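Local coordinates for protein Amuc_1102 (Akkermansia muciniphila, PDB 7DSZ) that is of undetermined function but adopts an immunoglobulin-like fold related to archaeal type IV pilus proteins, consistent with a role in pilus assembly or structure, at residues C[52-57]-C[135-140]; C[117-122]-C[174-179]. All blocks are in the same frame, centred on the assembly; numbering follows the deposited sequence.

Both contacts belong to one immunoglobulin-like domain, and their centres lie about 14 Å apart. Interaction 1 lies about 6 Å from the centre of the chain, measured centre to centre, between strand 50-63 of the three-stranded sheet and strand 134-143 of the six-stranded one. Interaction 2 is farther out, where helix 117-124 meets the loop that follows strand 169-171. Along the chain the segments alternate (52-57, 117-122, 135-140, 174-179), so the two contacts cross along the chain. They also touch directly: Ala52 CB packs 3.8 Å from Val120 CG2. This contact joins strand 50-63 to the helix, whose Arg122 in turn faces a second subunit.

Interaction 1: C[52-57]-C[135-140]; sequences ADFEIP and KYQGVV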
ATOM      1  N   ALA C  52     -17.717  -6.524  -3.309  1.00 17.22           N
ATOM      2  CA  ALA C  52     -18.172  -6.310  -4.681  1.00 17.90           C
ATOM      3  C   ALA C  52     -16.957  -6.295  -5.601  1.00 20.15           C
ATOM      4  O   ALA C  52     -16.056  -5.465  -5.432  1.00 19.39           O
ATOM      5  CB  ALA C  52     -18.944  -4.998  -4.807  1.00 18.77           C
ATOM      6  N   ASP C  53     -16.917  -7.214  -6.557  1.00 16.82           N
ATOM      7  CA  ASP C  53     -15.799  -7.328  -7.491  1.00 16.12           C
ATOM      8  C   ASP C  53     -16.354  -7.078  -8.886  1.00 16.26           C
ATOM      9  O   ASP C  53     -17.068  -7.928  -9.427  1.00 19.49           O
ATOM     10  CB  ASP C  53     -15.157  -8.716  -7.361  1.00 17.23           C
ATOM     11  CG  ASP C  53     -14.114  -9.014  -8.428  1.00 19.97           C
ATOM     12  OD1 ASP C  53     -13.722  -8.124  -9.210  1.00 18.61           O
ATOM     13  OD2 ASP C  53     -13.660 -10.169  -8.438  1.00 19.73           O
ATOM     14  N   PHE C  54     -16.053  -5.904  -9.447  1.00 15.20           N
ATOM     15  CA  PHE C  54     -16.511  -5.535 -10.780  1.00 17.99           C
ATOM     16  C   PHE C  54     -15.450  -5.974 -11.775  1.00 19.41           C
ATOM     17  O   PHE C  54     -14.303  -5.542 -11.673  1.00 18.40           O
ATOM     18  CB  PHE C  54     -16.747  -4.026 -10.892  1.00 16.86           C
ATOM     19  CG  PHE C  54     -17.856  -3.504 -10.013  1.00 17.63           C
ATOM     20  CD1 PHE C  54     -19.162  -3.422 -10.496  1.00 19.74           C
ATOM     21  CD2 PHE C  54     -17.594  -3.060  -8.726  1.00 18.56           C
ATOM     22  CE1 PHE C  54     -20.200  -2.916  -9.679  1.00 22.26           C
ATOM     23  CE2 PHE C  54     -18.609  -2.571  -7.912  1.00 21.06           C
ATOM     24  CZ  PHE C  54     -19.915  -2.492  -8.398  1.00 23.70           C
ATOM     25  N   GLU C  55     -15.825  -6.824 -12.734  1.00 15.21           N
ATOM     26  CA  GLU C  55     -14.870  -7.433 -13.660  1.00 17.20           C
ATOM     27  C   GLU C  55     -15.252  -7.076 -15.083  1.00 16.21           C
ATOM     28  O   GLU C  55     -16.422  -7.206 -15.447  1.00 17.15           O
ATOM     29  CB  GLU C  55     -14.885  -8.956 -13.522  1.00 15.80           C
ATOM     30  CG  GLU C  55     -14.493  -9.464 -12.142  1.00 16.29           C
ATOM     31  CD  GLU C  55     -13.006  -9.652 -12.056  1.00 17.02           C
ATOM     32  OE1 GLU C  55     -12.434 -10.228 -13.019  1.00 17.57           O
ATOM     33  OE2 GLU C  55     -12.403  -9.210 -11.053  1.00 16.69           O
ATOM     34  N   ILE C  56     -14.285  -6.662 -15.905  1.00 17.13           N
ATOM     35  CA  ILE C  56     -14.525  -6.461 -17.326  1.00 14.70           C
ATOM     36  C   ILE C  56     -13.465  -7.166 -18.164  1.00 17.94           C
ATOM     37  O   ILE C  56     -12.272  -6.863 -18.043  1.00 15.71           O
ATOM     38  CB  ILE C  56     -14.637  -4.971 -17.714  1.00 16.57           C
ATOM     39  CG1 ILE C  56     -14.986  -4.828 -19.202  1.00 18.15           C
ATOM     40  CG2 ILE C  56     -13.392  -4.151 -17.335  1.00 16.04           C
ATOM     41  CD1 ILE C  56     -15.615  -3.448 -19.524  1.00 16.69           C
ATOM     42  N   PRO C  57     -13.841  -8.135 -18.995  1.00 17.39           N
ATOM     43  CA  PRO C  57     -12.875  -8.752 -19.905  1.00 16.44           C
ATOM     44  C   PRO C  57     -12.478  -7.789 -21.004  1.00 14.97           C
ATOM     45  O   PRO C  57     -13.287  -6.982 -21.464  1.00 18.49           O
ATOM     46  CB  PRO C  57     -13.642  -9.938 -20.511  1.00 19.57           C
ATOM     47  CG  PRO C  57     -14.920 -10.056 -19.761  1.00 18.78           C
ATOM     48  CD  PRO C  57     -15.197  -8.675 -19.166  1.00 18.56           C
ATOM     49  N   LYS C 135     -26.963   1.031 -10.274  1.00 24.52           N
ATOM     50  CA  LYS C 135     -27.907   1.652 -11.198  1.00 27.67           C
ATOM     51  C   LYS C 135     -27.300   1.896 -12.574  1.00 31.44           C
ATOM     52  O   LYS C 135     -27.926   1.585 -13.591  1.00 28.97           O
ATOM     53  CB  LYS C 135     -28.427   2.965 -10.603  1.00 28.59           C
ATOM     54  CG  LYS C 135     -29.245   2.753  -9.334  1.00 35.53           C
ATOM     55  CD  LYS C 135     -30.206   1.576  -9.497  1.00 34.00           C
ATOM     56  CE  LYS C 135     -31.052   1.390  -8.245  1.00 37.71           C
ATOM     57  NZ  LYS C 135     -31.903   0.173  -8.306  1.00 43.39           N
ATOM     58  N   TYR C 136     -26.091   2.450 -12.622  1.00 24.51           N
ATOM     59  CA  TYR C 136     -25.384   2.677 -13.875  1.00 23.03           C
ATOM     60  C   TYR C 136     -23.935   2.230 -13.748  1.00 26.25           C
ATOM     61  O   TYR C 136     -23.352   2.280 -12.659  1.00 23.79           O
ATOM     62  CB  TYR C 136     -25.395   4.136 -14.260  1.00 23.17           C
ATOM     63  CG  TYR C 136     -26.782   4.725 -14.370  1.00 32.09           C
ATOM     64  CD1 TYR C 136     -27.642   4.316 -15.370  1.00 36.49           C
ATOM     65  CD2 TYR C 136     -27.227   5.682 -13.469  1.00 39.07           C
ATOM     66  CE1 TYR C 136     -28.911   4.847 -15.489  1.00 42.47           C
ATOM     67  CE2 TYR C 136     -28.504   6.227 -13.579  1.00 41.87           C
ATOM     68  CZ  TYR C 136     -29.335   5.799 -14.593  1.00 38.72           C
ATOM     69  OH  TYR C 136     -30.599   6.318 -14.722  1.00 43.07           O
ATOM     70  N   GLN C 137     -23.359   1.811 -14.879  1.00 22.25           N
ATOM     71  CA  GLN C 137     -21.955   1.417 -14.964  1.00 21.24           C
ATOM     72  C   GLN C 137     -21.336   1.992 -16.230  1.00 21.50           C
ATOM     73  O   GLN C 137     -21.998   2.115 -17.264  1.00 22.16           O
ATOM     74  CB  GLN C 137     -21.761  -0.111 -15.011  1.00 23.08           C
ATOM     75  CG  GLN C 137     -22.381  -0.845 -13.858  1.00 24.32           C
ATOM     76  CD  GLN C 137     -22.066  -2.330 -13.857  1.00 25.64           C
ATOM     77  OE1 GLN C 137     -21.913  -2.937 -12.798  1.00 25.48           O
ATOM     78  NE2 GLN C 137     -22.005  -2.931 -15.046  1.00 24.27           N
ATOM     79  N   GLY C 138     -20.050   2.316 -16.156  1.00 21.10           N
ATOM     80  CA  GLY C 138     -19.319   2.718 -17.341  1.00 19.90           C
ATOM     81  C   GLY C 138     -17.839   2.468 -17.162  1.00 21.53           C
ATOM     82  O   GLY C 138     -17.312   2.544 -16.046  1.00 19.47           O
ATOM     83  N   VAL C 139     -17.165   2.157 -18.269  1.00 18.29           N
ATOM     84  CA  VAL C 139     -15.716   1.991 -18.288  1.00 17.45           C
ATOM     85  C   VAL C 139     -15.167   2.707 -19.510  1.00 18.52           C
ATOM     86  O   VAL C 139     -15.622   2.457 -20.629  1.00 20.96           O
ATOM     87  CB  VAL C 139     -15.304   0.507 -18.320  1.00 16.23           C
ATOM     88  CG1 VAL C 139     -13.782   0.383 -18.399  1.00 17.07           C
ATOM     89  CG2 VAL C 139     -15.855  -0.230 -17.090  1.00 16.83           C
ATOM     90  N   VAL C 140     -14.191   3.581 -19.302  1.00 18.95           N
ATOM     91  CA  VAL C 140     -13.497   4.284 -20.379  1.00 20.44           C
ATOM     92  C   VAL C 140     -12.025   3.906 -20.328  1.00 22.15           C
ATOM     93  O   VAL C 140     -11.398   3.999 -19.270  1.00 20.86           O
ATOM     94  CB  VAL C 140     -13.670   5.809 -20.264  1.00 22.17           C
ATOM     95  CG1 VAL C 140     -12.846   6.528 -21.353  1.00 20.50           C
ATOM     96  CG2 VAL C 140     -15.153   6.184 -20.358  1.00 22.81           C
TER
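The interior between the two sheets of an immunoglobulin-like sandwich is where Phe54 and Ile56 of strand 50-63 meet Gln137 and Val139 of strand 134-143. The alpha carbons nearest each other, Ile56 CA and Val139 CA, are 8.6 Å apart, and no hydrogen bond crosses between the segments, as expected of strands facing one another from separate sheets. Both strands supply alternate residues to this space. Ile56 and Val139 approach tip to tip, with Ile56 CD1 lying 4.0 Å from Val139 CG2. In Ile56, CG1 stands opposite the backbone N (chi1 -176°), which carries CD1 across to the facing strand. On the other pair, Gln137 OE1 comes to the rim of the Phe54 ring, near the ring plane, 3.6 Å from Phe54 CE1; the planes of ring and amide are turned 68° apart, which excludes a flat stack. The carbonyl oxygen therefore faces the weakly positive C-H edge of the phenyl group. Beyond CG the glutamine chain is extended (chi2 -175°), bringing the amide deep enough for NE2 to donate to Tyr151 OH and to Leu26 O. These two bonds fix the rotation of the amide and satisfy its nitrogen where the surroundings are largely apolar. Leu26 touches both Phe54 and Ile56, while Ile80 adjoins Phe54 and Phe76 adjoins Val139, so neighbouring strands of both sheets complete the packing. Asp53 and Glu55 alternate with the core residues; Asp53 OD2 pairs with Arg31 and Glu55 OE1 with Arg192, which places charge on the other face of strand 50-63. This division, mainly apolar side chains turned in between two sheets, here with one glutamine among them, while backbone bonds stay within each sheet, is characteristic of the immunoglobulin-like beta-sandwich.

Interaction 2: C[117-122]-C[174-179]; sequences PSSVKR and YYPLLN
Arg122 lays its guanidinium over one face of the Tyr175 ring, with the two planes only 11° apart. Arg122 NH1 sits 3.4 Å above the ring plane, displaced toward the rim, and is 3.5 Å from Tyr175 CZ. The arrangement is thus an offset, nearly parallel overlap. The arginine chain runs extended from CG to NE, and CG lies opposite the backbone N (chi1 -175°), so the side chain reaches out from helix 117-124 and its methylene CD also meets the ring, 3.5 Å from Tyr175 CE2. Although Arg122 NE is 3.1 Å from Tyr175 OH, the hydroxyl lies over the guanidinium face and the angle is too poor for a hydrogen bond. The N-H groups are used in other directions: NH2 forms salt bridges with Asp86 and with Asp72 of the second subunit, whose Asn102 and Ser68 accept from NH1 and NE. An alanine here is likely to uncover this face of the tyrosine ring and leave Asp72 of the second subunit without its cationic mate.

One turn earlier, Ser119 OG lies 3.6 Å from Tyr175 CA and is also hydrogen-bonded to Asn102 of the second subunit. A water 2.7 Å from Ser119 OG donates to Pro176 O, tying helix and loop together through solvent. Leu92 and Leu94 of strand 91-104 also touch the tyrosine. With one face laid on an aromatic ring and its N-H groups spent on two carboxylates, an amide oxygen and a hydroxyl, the buried guanidinium has its charge probably balanced by acids from two subunits, which couples the helix-loop junction to the subunit interface.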
ATOM      1  N   PRO C 117     -16.860  -4.673   1.834  1.00 17.58           N
ATOM      2  CA  PRO C 117     -18.125  -5.121   2.446  1.00 17.81           C
ATOM      3  C   PRO C 117     -18.874  -4.001   3.146  1.00 20.80           C
ATOM      4  O   PRO C 117     -20.106  -3.955   3.073  1.00 22.29           O
ATOM      5  CB  PRO C 117     -17.674  -6.211   3.423  1.00 24.42           C
ATOM      6  CG  PRO C 117     -16.394  -6.749   2.815  1.00 22.38           C
ATOM      7  CD  PRO C 117     -15.716  -5.517   2.246  1.00 18.11           C
ATOM      8  N   SER C 118     -18.171  -3.068   3.791  1.00 18.88           N
ATOM      9  CA  SER C 118     -18.901  -2.005   4.485  1.00 19.67           C
ATOM     10  C   SER C 118     -19.524  -1.017   3.506  1.00 21.77           C
ATOM     11  O   SER C 118     -20.624  -0.511   3.757  1.00 19.86           O
ATOM     12  CB  SER C 118     -17.981  -1.296   5.489  1.00 20.09           C
ATOM     13  OG  SER C 118     -16.971  -0.527   4.854  1.00 20.37           O
ATOM     14  N   SER C 119     -18.869  -0.753   2.368  1.00 16.51           N
ATOM     15  CA  SER C 119     -19.508   0.056   1.335  1.00 16.05           C
ATOM     16  C   SER C 119     -20.777  -0.624   0.820  1.00 20.50           C
ATOM     17  O   SER C 119     -21.809   0.032   0.628  1.00 18.93           O
ATOM     18  CB  SER C 119     -18.535   0.317   0.180  1.00 18.95           C
ATOM     19  OG  SER C 119     -17.608   1.352   0.474  1.00 18.84           O
ATOM     20  N   VAL C 120     -20.721  -1.939   0.586  1.00 19.89           N
ATOM     21  CA  VAL C 120     -21.893  -2.651   0.061  1.00 20.09           C
ATOM     22  C   VAL C 120     -23.023  -2.651   1.084  1.00 20.09           C
ATOM     23  O   VAL C 120     -24.190  -2.403   0.744  1.00 22.11           O
ATOM     24  CB  VAL C 120     -21.515  -4.082  -0.358  1.00 20.27           C
ATOM     25  CG1 VAL C 120     -22.766  -4.882  -0.747  1.00 23.05           C
ATOM     26  CG2 VAL C 120     -20.504  -4.036  -1.500  1.00 17.87           C
ATOM     27  N   LYS C 121     -22.697  -2.928   2.344  1.00 19.24           N
ATOM     28  CA  LYS C 121     -23.726  -2.962   3.380  1.00 22.70           C
ATOM     29  C   LYS C 121     -24.332  -1.581   3.588  1.00 26.62           C
ATOM     30  O   LYS C 121     -25.549  -1.450   3.772  1.00 23.79           O
ATOM     31  CB  LYS C 121     -23.148  -3.503   4.688  1.00 24.51           C
ATOM     32  CG  LYS C 121     -24.187  -3.551   5.823  1.00 29.56           C
ATOM     33  CD  LYS C 121     -23.692  -4.331   7.029  1.00 30.48           C
ATOM     34  CE  LYS C 121     -24.824  -4.488   8.047  1.00 45.77           C
ATOM     35  NZ  LYS C 121     -24.333  -4.979   9.361  1.00 47.39           N
ATOM     36  N   ARG C 122     -23.497  -0.539   3.562  1.00 20.69           N
ATOM     37  CA  ARG C 122     -24.004   0.827   3.690  1.00 21.27           C
ATOM     38  C   ARG C 122     -24.945   1.183   2.543  1.00 27.04           C
ATOM     39  O   ARG C 122     -25.994   1.809   2.758  1.00 22.70           O
ATOM     40  CB  ARG C 122     -22.838   1.809   3.741  1.00 20.11           C
ATOM     41  CG  ARG C 122     -23.267   3.253   4.002  1.00 21.22           C
ATOM     42  CD  ARG C 122     -22.084   4.174   4.148  1.00 19.02           C
ATOM     43  NE  ARG C 122     -22.553   5.522   4.455  1.00 21.33           N
ATOM     44  CZ  ARG C 122     -21.855   6.629   4.246  1.00 26.64           C
ATOM     45  NH1 ARG C 122     -20.619   6.556   3.760  1.00 21.13           N
ATOM     46  NH2 ARG C 122     -22.392   7.813   4.525  1.00 28.25           N
ATOM     47  N   TYR C 174     -16.076   9.281  -0.980  1.00 26.48           N
ATOM     48  CA  TYR C 174     -16.482   8.284  -0.010  1.00 21.04           C
ATOM     49  C   TYR C 174     -17.036   7.079  -0.761  1.00 22.20           C
ATOM     50  O   TYR C 174     -17.164   7.094  -1.990  1.00 24.37           O
ATOM     51  CB  TYR C 174     -17.480   8.903   0.967  1.00 25.43           C
ATOM     52  CG  TYR C 174     -16.825   9.965   1.823  1.00 26.39           C
ATOM     53  CD1 TYR C 174     -15.661   9.679   2.529  1.00 25.69           C
ATOM     54  CD2 TYR C 174     -17.344  11.255   1.901  1.00 30.41           C
ATOM     55  CE1 TYR C 174     -15.045  10.637   3.308  1.00 27.72           C
ATOM     56  CE2 TYR C 174     -16.728  12.221   2.679  1.00 29.44           C
ATOM     57  CZ  TYR C 174     -15.578  11.902   3.377  1.00 32.99           C
ATOM     58  OH  TYR C 174     -14.942  12.836   4.161  1.00 40.10           O
ATOM     59  N   TYR C 175     -17.385   6.021  -0.036  1.00 19.00           N
ATOM     60  CA  TYR C 175     -17.646   4.721  -0.651  1.00 19.47           C
ATOM     61  C   TYR C 175     -16.542   4.408  -1.665  1.00 24.05           C
ATOM     62  O   TYR C 175     -16.814   4.271  -2.862  1.00 19.25           O
ATOM     63  CB  TYR C 175     -19.002   4.678  -1.339  1.00 21.48           C
ATOM     64  CG  TYR C 175     -20.195   5.077  -0.518  1.00 22.83           C
ATOM     65  CD1 TYR C 175     -20.501   6.420  -0.294  1.00 23.47           C
ATOM     66  CD2 TYR C 175     -21.057   4.115  -0.036  1.00 18.44           C
ATOM     67  CE1 TYR C 175     -21.623   6.785   0.437  1.00 23.42           C
ATOM     68  CE2 TYR C 175     -22.183   4.464   0.682  1.00 21.33           C
ATOM     69  CZ  TYR C 175     -22.452   5.795   0.920  1.00 22.08           C
ATOM     70  OH  TYR C 175     -23.576   6.130   1.639  1.00 24.64           O
ATOM     71  N   PRO C 176     -15.287   4.357  -1.232  1.00 21.02           N
ATOM     72  CA  PRO C 176     -14.189   4.390  -2.206  1.00 21.43           C
ATOM     73  C   PRO C 176     -14.114   3.114  -3.038  1.00 18.93           C
ATOM     74  O   PRO C 176     -14.170   1.995  -2.518  1.00 16.90           O
ATOM     75  CB  PRO C 176     -12.937   4.575  -1.335  1.00 23.21           C
ATOM     76  CG  PRO C 176     -13.336   4.169   0.038  1.00 26.74           C
ATOM     77  CD  PRO C 176     -14.814   4.386   0.167  1.00 18.97           C
ATOM     78  N   LEU C 177     -14.012   3.311  -4.345  1.00 18.58           N
ATOM     79  CA  LEU C 177     -13.682   2.231  -5.258  1.00 19.26           C
ATOM     80  C   LEU C 177     -12.208   1.914  -5.115  1.00 20.05           C
ATOM     81  O   LEU C 177     -11.375   2.821  -5.064  1.00 21.57           O
ATOM     82  CB  LEU C 177     -13.973   2.652  -6.690  1.00 20.54           C
ATOM     83  CG  LEU C 177     -15.420   2.518  -7.131  1.00 23.51           C
ATOM     84  CD1 LEU C 177     -15.562   3.118  -8.530  1.00 22.35           C
ATOM     85  CD2 LEU C 177     -15.796   1.042  -7.100  1.00 21.04           C
ATOM     86  N   LEU C 178     -11.881   0.627  -5.056  1.00 17.34           N
ATOM     87  CA  LEU C 178     -10.523   0.203  -4.781  1.00 16.51           C
ATOM     88  C   LEU C 178      -9.981  -0.581  -5.967  1.00 18.95           C
ATOM     89  O   LEU C 178     -10.726  -1.294  -6.638  1.00 16.71           O
ATOM     90  CB  LEU C 178     -10.486  -0.670  -3.550  1.00 14.19           C
ATOM     91  CG  LEU C 178     -11.088   0.016  -2.314  1.00 18.10           C
ATOM     92  CD1 LEU C 178     -11.313  -1.012  -1.210  1.00 20.48           C
ATOM     93  CD2 LEU C 178     -10.122   1.073  -1.847  1.00 22.33           C
ATOM     94  N   ASN C 179      -8.687  -0.439  -6.217  1.00 16.21           N
ATOM     95  CA  ASN C 179      -8.072  -1.343  -7.183  1.00 15.67           C
ATOM     96  C   ASN C 179      -7.667  -2.624  -6.455  1.00 15.21           C
ATOM     97  O   ASN C 179      -7.714  -2.720  -5.222  1.00 16.89           O
ATOM     98  CB  ASN C 179      -6.915  -0.647  -7.945  1.00 14.58           C
ATOM     99  CG  ASN C 179      -5.616  -0.490  -7.118  1.00 16.24           C
ATOM    100  OD1 ASN C 179      -5.225  -1.359  -6.366  1.00 17.28           O
ATOM    101  ND2 ASN C 179      -4.930   0.635  -7.317  1.00 17.78           N
TER
HETATM  102  O   HOH W   1     -15.116   0.635  -0.404  1.00 17.40           O